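Local coordinates for protein aspartate aminotransferase, cytoplasmic (Schizosaccharomyces pombe 972h-, PDB 6JPK) that catalyses the reversible, pyridoxal 5'-phosphate-dependent transfer of an amino group between L-aspartate and 2-oxoglutarate, giving oxaloacetate and L-glutamate, and works as a homodimer, at residues V86-N91 with A236-V241. The protein carries 1 engineered substitution. Sequence-based numbering, arbitrary orientation.
Sequences VLFRPN and ALNEFV
Asn238, on helix 235-241, sets its amide between the last carbonyl of helix 77-87 and the turn that follows, with one polar atom for each: a worked example of how a single carboxamide can join a helix C-terminus to its exit. With CG anti to the carbonyl carbon (chi1 -75°), the amide reaches across to Leu87 O, where ND2 donates at 2.9 Å in the carbonyl plane; ND2 also donates to Ser234 O, just ahead of its own helix. Asn238 OD1 accepts from Asn91 ND2 at 3.0 Å, on a lone pair and with a nearly straight N-H (160°). These two side chains run antiparallel, their amide planes only 19° apart. A type I turn from Phe88 to Asn91, closed by Asn91 N to Phe88 O, carries Asn91 round to face Asn238. The Pro90 side chain lies roughly perpendicular to that of Asn238, its CD 3.5 Å from OD1. That same oxygen lies at the edge of the Phe88 ring, in its plane, 3.5 Å from CD1. Deeper in, Leu87 CD2 meets Leu237 CD2 at 3.9 Å, both leucines resting on strand 215-220, while Phe88 CE1 touches Val241 CG2. One water bridges Asn91 ND2 and Asn238 O. Bonded at both ends, the buried Asn238 amide has its flip state defined and its polarity satisfied.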
ATOM      1  N   VAL A  86      14.309 -17.345  -1.342  1.00  8.09           N
ATOM      2  CA  VAL A  86      13.519 -18.478  -0.853  1.00  8.05           C
ATOM      3  C   VAL A  86      12.645 -19.058  -1.973  1.00 10.83           C
ATOM      4  O   VAL A  86      12.320 -20.253  -1.952  1.00  7.99           O
ATOM      5  CB  VAL A  86      12.694 -18.083   0.391  1.00  9.85           C
ATOM      6  CG1 VAL A  86      11.548 -17.145   0.026  1.00  7.60           C
ATOM      7  CG2 VAL A  86      12.158 -19.342   1.123  1.00  7.98           C
ATOM      8  N   LEU A  87      12.292 -18.242  -2.985  1.00  9.06           N
ATOM      9  CA  LEU A  87      11.563 -18.744  -4.155  1.00 11.37           C
ATOM     10  C   LEU A  87      12.432 -19.635  -5.028  1.00 11.18           C
ATOM     11  O   LEU A  87      11.933 -20.583  -5.642  1.00  8.29           O
ATOM     12  CB  LEU A  87      11.059 -17.585  -5.020  1.00 11.11           C
ATOM     13  CG  LEU A  87       9.926 -16.711  -4.497  1.00 16.40           C
ATOM     14  CD1 LEU A  87       9.634 -15.586  -5.485  1.00 15.98           C
ATOM     15  CD2 LEU A  87       8.683 -17.565  -4.234  1.00 11.61           C
ATOM     16  N   PHE A  88      13.719 -19.309  -5.143  1.00  8.17           N
ATOM     17  CA  PHE A  88      14.612 -19.878  -6.139  1.00 10.75           C
ATOM     18  C   PHE A  88      15.807 -20.563  -5.485  1.00 12.67           C
ATOM     19  O   PHE A  88      16.939 -20.466  -5.969  1.00  9.99           O
ATOM     20  CB  PHE A  88      15.091 -18.800  -7.119  1.00  8.50           C
ATOM     21  CG  PHE A  88      13.977 -18.202  -7.967  1.00 10.00           C
ATOM     22  CD1 PHE A  88      13.279 -18.989  -8.878  1.00  9.90           C
ATOM     23  CD2 PHE A  88      13.640 -16.864  -7.853  1.00 10.72           C
ATOM     24  CE1 PHE A  88      12.251 -18.453  -9.662  1.00 11.51           C
ATOM     25  CE2 PHE A  88      12.615 -16.319  -8.633  1.00 14.64           C
ATOM     26  CZ  PHE A  88      11.919 -17.119  -9.532  1.00 12.46           C
ATOM     27  N   ARG A  89      15.575 -21.286  -4.391  1.00  8.76           N
ATOM     28  CA  ARG A  89      16.686 -22.001  -3.762  1.00 13.93           C
ATOM     29  C   ARG A  89      17.403 -22.948  -4.725  1.00 14.33           C
ATOM     30  O   ARG A  89      18.648 -22.989  -4.684  1.00 15.31           O
ATOM     31  CB  ARG A  89      16.201 -22.727  -2.492  1.00 11.12           C
ATOM     32  CG  ARG A  89      15.516 -21.786  -1.467  1.00 14.04           C
ATOM     33  CD  ARG A  89      15.810 -22.148   0.002  1.00 17.47           C
ATOM     34  NE  ARG A  89      15.106 -23.354   0.432  1.00 21.66           N
ATOM     35  CZ  ARG A  89      15.369 -24.030   1.549  1.00 22.68           C
ATOM     36  NH1 ARG A  89      16.335 -23.629   2.372  1.00 18.94           N
ATOM     37  NH2 ARG A  89      14.666 -25.119   1.839  1.00 23.02           N
ATOM     38  N   PRO A  90      16.727 -23.691  -5.616  1.00 12.18           N
ATOM     39  CA  PRO A  90      17.472 -24.488  -6.610  1.00 10.07           C
ATOM     40  C   PRO A  90      18.141 -23.666  -7.705  1.00 12.47           C
ATOM     41  O   PRO A  90      18.865 -24.252  -8.517  1.00 12.20           O
ATOM     42  CB  PRO A  90      16.398 -25.401  -7.217  1.00 11.80           C
ATOM     43  CG  PRO A  90      15.245 -25.369  -6.231  1.00 12.63           C
ATOM     44  CD  PRO A  90      15.283 -23.988  -5.667  1.00 10.97           C
ATOM     45  N   ASN A  91      17.931 -22.352  -7.782  1.00 10.44           N
ATOM     46  CA  ASN A  91      18.486 -21.540  -8.872  1.00 11.00           C
ATOM     47  C   ASN A  91      19.116 -20.252  -8.344  1.00  9.67           C
ATOM     48  O   ASN A  91      18.717 -19.145  -8.729  1.00 10.08           O
ATOM     49  CB  ASN A  91      17.400 -21.232  -9.902  1.00 10.18           C
ATOM     50  CG  ASN A  91      17.056 -22.430 -10.760  1.00 12.52           C
ATOM     51  OD1 ASN A  91      17.879 -22.889 -11.526  1.00 13.83           O
ATOM     52  ND2 ASN A  91      15.827 -22.931 -10.644  1.00 10.21           N
ATOM     53  N   ALA A 236       7.105 -25.564  -9.360  1.00  8.14           N
ATOM     54  CA  ALA A 236       6.682 -25.142 -10.694  1.00 10.77           C
ATOM     55  C   ALA A 236       7.466 -23.926 -11.168  1.00 11.26           C
ATOM     56  O   ALA A 236       7.858 -23.857 -12.340  1.00 10.15           O
ATOM     57  CB  ALA A 236       5.177 -24.849 -10.705  1.00 10.17           C
ATOM     58  N   LEU A 237       7.682 -22.950 -10.273  1.00  9.60           N
ATOM     59  CA  LEU A 237       8.524 -21.795 -10.561  1.00 13.65           C
ATOM     60  C   LEU A 237       9.903 -22.207 -11.034  1.00 13.85           C
ATOM     61  O   LEU A 237      10.420 -21.685 -12.028  1.00 13.24           O
ATOM     62  CB  LEU A 237       8.689 -20.937  -9.307  1.00 17.87           C
ATOM     63  CG  LEU A 237       7.881 -19.674  -9.153  1.00 20.40           C
ATOM     64  CD1 LEU A 237       6.417 -20.044  -9.185  1.00 22.51           C
ATOM     65  CD2 LEU A 237       8.277 -19.032  -7.831  1.00 15.42           C
ATOM     66  N   ASN A 238      10.544 -23.096 -10.281  1.00  8.38           N
ATOM     67  CA  ASN A 238      11.917 -23.459 -10.590  1.00  8.70           C
ATOM     68  C   ASN A 238      11.995 -24.349 -11.818  1.00  8.98           C
ATOM     69  O   ASN A 238      13.007 -24.336 -12.530  1.00  9.58           O
ATOM     70  CB  ASN A 238      12.556 -24.115  -9.369  1.00  8.78           C
ATOM     71  CG  ASN A 238      12.907 -23.085  -8.303  1.00 11.78           C
ATOM     72  OD1 ASN A 238      13.897 -22.360  -8.428  1.00 11.42           O
ATOM     73  ND2 ASN A 238      12.077 -22.980  -7.288  1.00  8.39           N
ATOM     74  N   GLU A 239      10.944 -25.114 -12.091  1.00  8.94           N
ATOM     75  CA  GLU A 239      10.937 -25.879 -13.334  1.00 11.03           C
ATOM     76  C   GLU A 239      10.875 -24.949 -14.537  1.00 12.35           C
ATOM     77  O   GLU A 239      11.567 -25.168 -15.542  1.00 11.56           O
ATOM     78  CB  GLU A 239       9.765 -26.859 -13.347  1.00  9.18           C
ATOM     79  CG  GLU A 239       9.914 -27.976 -14.374  1.00 22.60           C
ATOM     80  CD  GLU A 239      11.070 -28.941 -14.053  1.00 26.86           C
ATOM     81  OE1 GLU A 239      11.598 -28.945 -12.905  1.00 28.49           O
ATOM     82  OE2 GLU A 239      11.449 -29.704 -14.960  1.00 28.06           O
ATOM     83  N   PHE A 240      10.073 -23.881 -14.438  1.00  8.97           N
ATOM     84  CA  PHE A 240       9.935 -22.958 -15.555  1.00  9.02           C
ATOM     85  C   PHE A 240      11.245 -22.242 -15.854  1.00  9.21           C
ATOM     86  O   PHE A 240      11.506 -21.903 -17.014  1.00  9.45           O
ATOM     87  CB  PHE A 240       8.807 -21.955 -15.283  1.00  8.69           C
ATOM     88  CG  PHE A 240       8.409 -21.158 -16.495  1.00 13.30           C
ATOM     89  CD1 PHE A 240       7.648 -21.736 -17.497  1.00 14.61           C
ATOM     90  CD2 PHE A 240       8.805 -19.839 -16.639  1.00 12.26           C
ATOM     91  CE1 PHE A 240       7.286 -21.015 -18.628  1.00 15.53           C
ATOM     92  CE2 PHE A 240       8.446 -19.105 -17.771  1.00 15.40           C
ATOM     93  CZ  PHE A 240       7.689 -19.692 -18.766  1.00 15.24           C
ATOM     94  N   VAL A 241      12.093 -22.040 -14.840  1.00 10.27           N
ATOM     95  CA  VAL A 241      13.383 -21.376 -15.054  1.00 10.15           C
ATOM     96  C   VAL A 241      14.207 -22.097 -16.115  1.00 11.02           C
ATOM     97  O   VAL A 241      14.939 -21.459 -16.885  1.00 12.66           O
ATOM     98  CB  VAL A 241      14.167 -21.268 -13.728  1.00 10.24           C
ATOM     99  CG1 VAL A 241      15.586 -20.714 -13.987  1.00 10.42           C
ATOM    100  CG2 VAL A 241      13.425 -20.383 -12.730  1.00  8.89           C
TER
HETATM  101  O   HOH W   1      15.324 -25.765 -11.998  1.00 18.65           O